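Local coordinates for putative ArsC family related protein (Bacteroides fragilis, PDB 3GKX) that is of unknown function but belongs to the ArsC family, thioredoxin-fold relatives of arsenate reductase, and may share a thiol-based chemistry, at residues Ile36-Lys47 and Ile86-Lys97; Thr6-Cys17 and Lys97-Arg105. All blocks are in the same frame, centred on the assembly; numbering follows the deposited sequence. Where two conformers were deposited one is given.

Interaction 1. Residues Ile36-Lys47 and Ile86-Lys97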
# COMPACT_ATOMS: atom_id res chain seq x y z
N ILE B 36 -1.32 -17.57 13.26
CA ILE B 36 -1.52 -16.14 13.46
C ILE B 36 -2.28 -15.77 14.75
O ILE B 36 -2.12 -14.67 15.27
CB ILE B 36 -2.24 -15.54 12.23
CG1 ILE B 36 -1.84 -14.08 12.00
CG2 ILE B 36 -3.79 -15.74 12.31
CD1 ILE B 36 -2.29 -13.58 10.63
N VAL B 37 -3.10 -16.69 15.27
CA VAL B 37 -3.86 -16.40 16.47
C VAL B 37 -3.10 -16.77 17.75
O VAL B 37 -2.97 -15.94 18.64
CB VAL B 37 -5.28 -17.03 16.43
CG1 VAL B 37 -6.03 -16.77 17.72
CG2 VAL B 37 -6.05 -16.45 15.24
N ASP B 38 -2.59 -18.00 17.84
CA ASP B 38 -1.75 -18.42 18.98
C ASP B 38 -0.47 -17.61 19.10
O ASP B 38 -0.06 -17.23 20.19
CB ASP B 38 -1.39 -19.91 18.89
CG ASP B 38 -2.62 -20.82 18.87
OD1 ASP B 38 -3.42 -20.74 17.91
OD2 ASP B 38 -2.77 -21.64 19.80
N ASP B 39 0.18 -17.34 17.99
CA ASP B 39 1.40 -16.57 18.04
C ASP B 39 1.23 -15.33 17.14
O ASP B 39 1.65 -15.30 15.98
CB ASP B 39 2.60 -17.45 17.68
CG ASP B 39 3.92 -16.69 17.69
OD1 ASP B 39 3.98 -15.55 18.22
OD2 ASP B 39 4.92 -17.23 17.15
N ASN B 40 0.58 -14.32 17.71
CA ASN B 40 0.09 -13.19 16.96
C ASN B 40 1.22 -12.21 16.64
O ASN B 40 2.21 -12.20 17.35
CB ASN B 40 -1.12 -12.53 17.65
CG ASN B 40 -0.90 -12.26 19.13
OD1 ASN B 40 -0.76 -13.17 19.98
ND2 ASN B 40 -0.94 -10.98 19.47
N PRO B 41 1.13 -11.49 15.49
CA PRO B 41 2.15 -10.48 15.17
C PRO B 41 2.31 -9.45 16.29
O PRO B 41 1.30 -9.03 16.92
CB PRO B 41 1.61 -9.80 13.88
CG PRO B 41 0.57 -10.73 13.30
CD PRO B 41 0.34 -11.88 14.31
N THR B 42 3.56 -9.04 16.52
CA THR B 42 3.88 -7.97 17.49
C THR B 42 4.06 -6.65 16.77
O THR B 42 4.29 -6.61 15.54
CB THR B 42 5.24 -8.22 18.10
OG1 THR B 42 6.19 -8.16 17.04
CG2 THR B 42 5.30 -9.59 18.76
N VAL B 43 4.03 -5.55 17.52
CA VAL B 43 4.26 -4.24 16.92
C VAL B 43 5.54 -4.19 16.07
O VAL B 43 5.54 -3.62 14.98
CB VAL B 43 4.27 -3.09 17.99
CG1 VAL B 43 4.75 -1.76 17.37
CG2 VAL B 43 2.89 -2.91 18.62
N GLU B 44 6.65 -4.74 16.58
CA GLU B 44 7.95 -4.65 15.90
C GLU B 44 7.89 -5.40 14.55
O GLU B 44 8.45 -4.96 13.55
CB GLU B 44 9.07 -5.19 16.78
CG GLU B 44 9.29 -4.42 18.12
CD GLU B 44 8.55 -5.03 19.32
OE1 GLU B 44 7.37 -5.41 19.22
OE2 GLU B 44 9.16 -5.13 20.42
N GLU B 45 7.16 -6.51 14.52
CA GLU B 45 6.96 -7.22 13.28
C GLU B 45 6.09 -6.45 12.30
O GLU B 45 6.48 -6.20 11.16
CB GLU B 45 6.36 -8.59 13.55
CG GLU B 45 7.42 -9.57 14.01
CD GLU B 45 6.84 -10.79 14.66
OE1 GLU B 45 5.65 -10.79 15.04
OE2 GLU B 45 7.58 -11.76 14.77
N LEU B 46 4.91 -6.05 12.76
CA LEU B 46 3.98 -5.34 11.93
C LEU B 46 4.64 -4.12 11.31
O LEU B 46 4.36 -3.76 10.14
CB LEU B 46 2.76 -4.97 12.77
CG LEU B 46 1.92 -6.23 12.97
CD1 LEU B 46 0.81 -6.06 14.02
CD2 LEU B 46 1.36 -6.67 11.66
N LYS B 47 5.51 -3.47 12.10
CA LYS B 47 6.17 -2.26 11.63
C LYS B 47 7.19 -2.55 10.54
O LYS B 47 7.52 -1.66 9.79
CB LYS B 47 6.81 -1.50 12.80
CG LYS B 47 5.88 -0.47 13.47
CD LYS B 47 6.65 0.39 14.49
CE LYS B 47 5.73 1.49 15.09
NZ LYS B 47 6.08 1.91 16.49
N ILE B 86 -1.55 0.03 14.19
CA ILE B 86 -0.55 -1.02 14.39
C ILE B 86 -0.55 -1.54 15.84
O ILE B 86 -0.52 -2.75 16.05
CB ILE B 86 0.87 -0.58 13.95
CG1 ILE B 86 0.89 -0.28 12.44
CG2 ILE B 86 1.90 -1.62 14.36
CD1 ILE B 86 2.23 0.30 11.90
N ALA B 87 -0.59 -0.61 16.81
CA ALA B 87 -0.71 -0.94 18.24
C ALA B 87 -1.89 -1.84 18.52
O ALA B 87 -1.74 -2.79 19.29
CB ALA B 87 -0.79 0.33 19.10
N LEU B 88 -3.03 -1.56 17.90
CA LEU B 88 -4.24 -2.39 18.03
C LEU B 88 -4.03 -3.78 17.45
O LEU B 88 -4.30 -4.79 18.12
CB LEU B 88 -5.42 -1.76 17.30
CG LEU B 88 -6.74 -2.54 17.30
CD1 LEU B 88 -7.37 -2.63 18.72
CD2 LEU B 88 -7.74 -1.94 16.32
N LEU B 89 -3.58 -3.82 16.20
CA LEU B 89 -3.28 -5.06 15.53
C LEU B 89 -2.46 -5.99 16.41
O LEU B 89 -2.74 -7.16 16.44
CB LEU B 89 -2.54 -4.82 14.22
CG LEU B 89 -3.41 -4.66 13.00
CD1 LEU B 89 -2.51 -4.39 11.80
CD2 LEU B 89 -4.26 -5.86 12.77
N ALA B 90 -1.45 -5.47 17.11
CA ALA B 90 -0.57 -6.31 17.91
C ALA B 90 -1.24 -6.86 19.17
O ALA B 90 -0.67 -7.73 19.83
CB ALA B 90 0.72 -5.56 18.25
N THR B 91 -2.44 -6.37 19.51
CA THR B 91 -3.16 -6.85 20.72
C THR B 91 -3.95 -8.17 20.53
O THR B 91 -4.21 -8.88 21.50
CB THR B 91 -4.09 -5.77 21.31
OG1 THR B 91 -5.03 -5.32 20.32
CG2 THR B 91 -3.29 -4.57 21.82
N ASN B 92 -4.32 -8.51 19.29
CA ASN B 92 -5.16 -9.70 19.03
C ASN B 92 -5.02 -10.24 17.61
O ASN B 92 -5.35 -9.55 16.64
CB ASN B 92 -6.63 -9.40 19.37
CG ASN B 92 -7.54 -10.62 19.26
OD1 ASN B 92 -7.11 -11.70 18.83
ND2 ASN B 92 -8.81 -10.44 19.62
N GLY B 93 -4.56 -11.48 17.49
CA GLY B 93 -4.29 -12.11 16.18
C GLY B 93 -5.53 -12.34 15.32
O GLY B 93 -5.43 -12.42 14.09
N LYS B 94 -6.69 -12.43 15.97
CA LYS B 94 -7.96 -12.55 15.26
C LYS B 94 -8.25 -11.30 14.42
O LYS B 94 -8.92 -11.37 13.38
CB LYS B 94 -9.10 -12.81 16.24
CG LYS B 94 -8.93 -14.14 16.99
CD LYS B 94 -9.97 -14.34 18.09
CE LYS B 94 -9.56 -15.54 18.96
NZ LYS B 94 -10.71 -16.28 19.56
N LEU B 95 -7.71 -10.16 14.87
CA LEU B 95 -7.79 -8.91 14.15
C LEU B 95 -6.90 -8.82 12.87
O LEU B 95 -7.13 -7.96 12.03
CB LEU B 95 -7.48 -7.75 15.10
CG LEU B 95 -8.61 -7.23 16.00
CD1 LEU B 95 -8.03 -6.23 16.95
CD2 LEU B 95 -9.72 -6.59 15.19
N VAL B 96 -5.91 -9.71 12.71
CA VAL B 96 -4.98 -9.63 11.56
C VAL B 96 -5.50 -10.41 10.34
O VAL B 96 -5.89 -11.56 10.46
CB VAL B 96 -3.56 -10.14 11.92
CG1 VAL B 96 -2.59 -9.80 10.84
CG2 VAL B 96 -3.09 -9.54 13.26
N LYS B 97 -5.49 -9.77 9.16
CA LYS B 97 -5.76 -10.49 7.91
C LYS B 97 -4.91 -11.77 7.80
O LYS B 97 -3.74 -11.79 8.21
CB LYS B 97 -5.46 -9.57 6.73
CG LYS B 97 -5.86 -10.14 5.37
CD LYS B 97 -7.33 -9.87 5.09
CE LYS B 97 -7.65 -10.15 3.63
NZ LYS B 97 -7.93 -11.59 3.36
O HOH W 1 1.40 -9.42 19.68

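Interaction 2. Residues Thr6-Cys17 and Lys97-Arg105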
# COMPACT_ATOMS: atom_id res chain seq x y z
N THR B 6 10.68 -18.34 4.19
CA THR B 6 9.31 -17.99 3.91
C THR B 6 8.43 -18.27 5.09
O THR B 6 8.25 -19.42 5.47
CB THR B 6 8.80 -18.76 2.69
OG1 THR B 6 9.73 -18.64 1.60
CG2 THR B 6 7.46 -18.25 2.27
N LEU B 7 7.84 -17.23 5.67
CA LEU B 7 7.04 -17.42 6.86
C LEU B 7 5.57 -17.32 6.48
O LEU B 7 5.14 -16.32 5.91
CB LEU B 7 7.45 -16.44 7.96
CG LEU B 7 6.74 -16.49 9.32
CD1 LEU B 7 7.20 -17.75 10.16
CD2 LEU B 7 7.01 -15.22 10.07
N PHE B 8 4.83 -18.41 6.73
CA PHE B 8 3.40 -18.57 6.48
C PHE B 8 2.54 -18.47 7.76
O PHE B 8 2.53 -19.39 8.60
CB PHE B 8 3.19 -19.96 5.90
CG PHE B 8 1.77 -20.27 5.54
CD1 PHE B 8 1.16 -21.45 5.99
CD2 PHE B 8 1.04 -19.41 4.72
CE1 PHE B 8 -0.16 -21.78 5.61
CE2 PHE B 8 -0.30 -19.72 4.35
CZ PHE B 8 -0.90 -20.91 4.80
N LEU B 9 1.84 -17.35 7.91
CA LEU B 9 1.02 -17.13 9.06
C LEU B 9 -0.45 -17.34 8.72
O LEU B 9 -1.02 -16.69 7.81
CB LEU B 9 1.25 -15.74 9.63
CG LEU B 9 2.60 -15.40 10.26
CD1 LEU B 9 3.54 -14.72 9.22
CD2 LEU B 9 2.36 -14.49 11.48
N GLN B 10 -1.09 -18.25 9.44
CA GLN B 10 -2.44 -18.68 9.08
C GLN B 10 -3.28 -19.07 10.30
O GLN B 10 -2.75 -19.26 11.38
CB GLN B 10 -2.38 -19.86 8.10
CG GLN B 10 -1.74 -21.11 8.69
CD GLN B 10 -2.48 -22.37 8.32
OE1 GLN B 10 -3.55 -22.32 7.69
NE2 GLN B 10 -1.94 -23.52 8.73
N TYR B 11 -4.59 -19.17 10.06
CA TYR B 11 -5.55 -19.74 11.00
C TYR B 11 -6.17 -20.97 10.31
O TYR B 11 -6.92 -20.82 9.34
CB TYR B 11 -6.63 -18.71 11.40
CG TYR B 11 -7.66 -19.25 12.38
CD1 TYR B 11 -7.33 -19.46 13.73
CD2 TYR B 11 -8.96 -19.56 11.96
CE1 TYR B 11 -8.28 -19.97 14.63
CE2 TYR B 11 -9.92 -20.07 12.87
CZ TYR B 11 -9.57 -20.26 14.19
OH TYR B 11 -10.49 -20.75 15.09
N PRO B 12 -5.84 -22.19 10.81
CA PRO B 12 -6.10 -23.46 10.11
C PRO B 12 -7.58 -23.73 9.76
O PRO B 12 -7.85 -24.37 8.74
CB PRO B 12 -5.59 -24.53 11.09
CG PRO B 12 -4.68 -23.83 12.00
CD PRO B 12 -5.27 -22.44 12.14
N ALA B 13 -8.51 -23.26 10.61
CA ALA B 13 -9.95 -23.41 10.36
C ALA B 13 -10.48 -22.51 9.23
O ALA B 13 -11.55 -22.76 8.68
CB ALA B 13 -10.77 -23.18 11.65
N CYS B 14 -9.72 -21.46 8.90
CA CYS B 14 -10.05 -20.54 7.79
C CYS B 14 -9.88 -21.17 6.40
O CYS B 14 -8.92 -21.92 6.14
CB CYS B 14 -9.24 -19.24 7.94
SG CYS B 14 -9.19 -18.13 6.50
N SER B 15 -10.82 -20.83 5.52
CA SER B 15 -11.01 -21.42 4.20
C SER B 15 -10.05 -20.88 3.13
O SER B 15 -9.69 -21.59 2.18
CB SER B 15 -12.47 -21.19 3.76
OG SER B 15 -12.56 -20.80 2.40
N THR B 16 -9.68 -19.61 3.27
CA THR B 16 -8.71 -18.97 2.39
C THR B 16 -7.32 -19.52 2.72
O THR B 16 -6.51 -19.76 1.82
CB THR B 16 -8.76 -17.41 2.50
OG1 THR B 16 -10.06 -16.93 2.14
CG2 THR B 16 -7.75 -16.75 1.59
N CYS B 17 -7.07 -19.77 4.01
CA CYS B 17 -5.78 -20.29 4.46
C CYS B 17 -5.48 -21.65 3.84
O CYS B 17 -4.45 -21.83 3.18
CB CYS B 17 -5.73 -20.35 5.98
SG CYS B 17 -5.49 -18.70 6.65
N LYS B 97 -5.49 -9.77 9.16
CA LYS B 97 -5.76 -10.49 7.91
C LYS B 97 -4.91 -11.77 7.80
O LYS B 97 -3.74 -11.79 8.21
CB LYS B 97 -5.46 -9.57 6.73
CG LYS B 97 -5.86 -10.14 5.37
CD LYS B 97 -7.33 -9.87 5.09
CE LYS B 97 -7.65 -10.15 3.63
NZ LYS B 97 -7.93 -11.59 3.36
N ARG B 98 -5.50 -12.82 7.24
CA ARG B 98 -4.81 -14.10 7.04
C ARG B 98 -5.25 -14.76 5.75
O ARG B 98 -6.37 -14.55 5.30
CB ARG B 98 -5.07 -15.03 8.22
CG ARG B 98 -6.48 -15.54 8.25
CD ARG B 98 -6.99 -15.64 9.65
NE ARG B 98 -8.36 -16.15 9.63
CZ ARG B 98 -9.25 -15.97 10.59
NH1 ARG B 98 -8.91 -15.27 11.67
NH2 ARG B 98 -10.46 -16.48 10.48
N PRO B 99 -4.36 -15.55 5.12
CA PRO B 99 -2.99 -15.77 5.61
C PRO B 99 -2.09 -14.57 5.27
O PRO B 99 -2.51 -13.69 4.49
CB PRO B 99 -2.56 -17.04 4.88
CG PRO B 99 -3.23 -16.96 3.57
CD PRO B 99 -4.58 -16.22 3.82
N LEU B 100 -0.91 -14.54 5.88
CA LEU B 100 0.19 -13.63 5.53
C LEU B 100 1.36 -14.50 5.21
O LEU B 100 1.55 -15.53 5.89
CB LEU B 100 0.60 -12.75 6.71
CG LEU B 100 -0.47 -11.84 7.24
CD1 LEU B 100 0.06 -10.87 8.34
CD2 LEU B 100 -1.00 -11.10 6.02
N VAL B 101 2.17 -14.09 4.24
CA VAL B 101 3.46 -14.71 3.95
C VAL B 101 4.52 -13.61 4.02
O VAL B 101 4.33 -12.52 3.49
CB VAL B 101 3.50 -15.42 2.57
CG1 VAL B 101 4.86 -16.08 2.33
CG2 VAL B 101 2.47 -16.46 2.50
N VAL B 102 5.61 -13.88 4.71
CA VAL B 102 6.68 -12.92 4.96
C VAL B 102 7.95 -13.55 4.36
O VAL B 102 8.28 -14.70 4.68
CB VAL B 102 6.85 -12.70 6.49
CG1 VAL B 102 8.02 -11.78 6.82
CG2 VAL B 102 5.57 -12.18 7.09
N THR B 103 8.63 -12.81 3.47
CA THR B 103 9.98 -13.17 3.01
C THR B 103 10.82 -11.90 3.14
O THR B 103 10.28 -10.85 3.47
CB THR B 103 10.02 -13.62 1.54
OG1 THR B 103 9.66 -12.52 0.72
CG2 THR B 103 9.00 -14.76 1.25
N GLU B 104 12.12 -12.01 2.88
CA GLU B 104 13.06 -10.91 2.98
C GLU B 104 12.68 -9.72 2.09
O GLU B 104 12.81 -8.59 2.49
CB GLU B 104 14.47 -11.39 2.59
CG GLU B 104 15.61 -10.73 3.39
CD GLU B 104 16.93 -10.70 2.63
OE1 GLU B 104 16.99 -11.20 1.50
OE2 GLU B 104 17.93 -10.16 3.16
N ARG B 105 12.24 -9.99 0.87
CA ARG B 105 11.96 -8.92 -0.08
C ARG B 105 10.49 -8.48 -0.09
O ARG B 105 10.22 -7.34 -0.45
CB ARG B 105 12.35 -9.35 -1.49
CG ARG B 105 13.76 -8.98 -1.86
CD ARG B 105 14.12 -9.37 -3.29
NE ARG B 105 15.35 -8.72 -3.69
CZ ARG B 105 15.99 -8.94 -4.82
NH1 ARG B 105 15.53 -9.82 -5.70
NH2 ARG B 105 17.12 -8.28 -5.08

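Interaction 1. Residues Ile36-Lys47 and Ile86-Lys97
L46 and V43, in the first turn of helix 43-53, press on the end of helix 82-89 and A90 just after it, and apolar pairs make up much of the contact. L46 has CG beside its backbone N (chi1 -75°), which brings CD1 down on L89 CB at 3.6 Å, the two side chains crossing at about a right angle, while L46 CB and V43 CG1 both rest on I86 CG2. Beta-branched V43 turns its other methyl to a small partner: V43 CG2 meets A90 CB at 3.4 Å, tighter than a usual carbon contact, and alanine's short side chain lets the helix start come so near. Further along, V96 spreads its methyls between two neighbours. The CG corner of the ring of P41, in the loop before T42, reaches toward V96 CG2, 3.8 Å away, and I36 CD1 meets V96 CG1 at 3.8 Å. V37 crosses the aliphatic chain of K94 obliquely.

Backbone groups make the second kind of contact. I36 O takes a CA-H...O contact from G93 CA at 3.5 Å; with no side chain, G93 lets the backbone of I36-V37 and N40 CB close in. P41 O meets A90 CA in the same manner at 3.4 Å.

Polar links are mostly bridged or local. Water 1 donates to P41 O at 2.8 Å and to A90 O at 2.7 Å, serving both carbonyls. T42 and E45 form a capping box at the start of helix 43-53, and E45 also makes a salt bridge with R34. N92 closes an Asx turn through OD1 and K94 N. K47 reaches E83 in another salt bridge.

With no clear direct hydrogen bond between the segments, their fit depends on shape, above all the close approaches at A90 and G93, with water 1 as the polar bridge.

Interaction 2. Residues Thr6-Cys17 and Lys97-Arg105
The F8 ring has V101 CG2 at its edge, 4.0 Å from CD2, while P99 CB approaches the ring obliquely, 3.5 Å from CE2. The R98 guanidinium has the Y11 side chain over one face, with Y11 CD2 3.7 Å from R98 NH2 and the planes 39° apart. At its edge, in plane, lies C14 SG, 3.8 Å from R98 NE. R98 is modelled in two conformers, so this placement is tentative.

Together these groups are consistent with the active-site corner of a thioredoxin fold: in a CxxC pattern at the start of helix 15-26, C17 packs on the cis-proline P99 while C14 lies beside R98. In ArsC relatives an arginine also precedes that proline, so a role for R98 beside the cysteines is plausible but inferred. In the conformer described, R98 holds CG between its backbone N and carbonyl carbon (chi1 71°) and then bends at chi2, taking its chain past both sulfurs; this path is equally tentative.

Behind this corner, strands 7-10 and 100-102 run antiparallel. L7 with V102 and L9 with L100 are hydrogen-bonded pairs, linked among others by L7 N to V102 O at 2.8 Å and L9 N to L100 O at 2.7 Å. F8 and V101, a non-hydrogen-bonded pair, both touch W116 of helix 113-116, and F8 also meets helix 15-26; apolar residues, aromatic F8 and beta-branched V101, suit this buried side. Beyond them T6 CG2 packs tightly on V101 CG1, at 3.4 Å.

At the CxxC end C17 SG accepts from Y11 N at 3.6 Å, with a nearly straight N-H...S angle of 160°.

Along the chain the order is 6-17, 36-47, 86-97, 97-105, so interaction 1 is nested within the loop that interaction 2 closes, and the two share K97. Their centres lie 13 Å apart. Interaction 2 pairs the two inner strands of the four-stranded sheet; interaction 1 packs the start of helix 43-53 and the loop before it on helix 82-89 and the loop that leads into strand 100-102. The two contacts touch directly: I36 N probably bonds to Q10 O at 2.9 Å, and V37 CG2 packs on Y11 CD1 at 3.6 Å. The helical part between the strands is thereby joined to the end of strand 7-10, beside the CxxC.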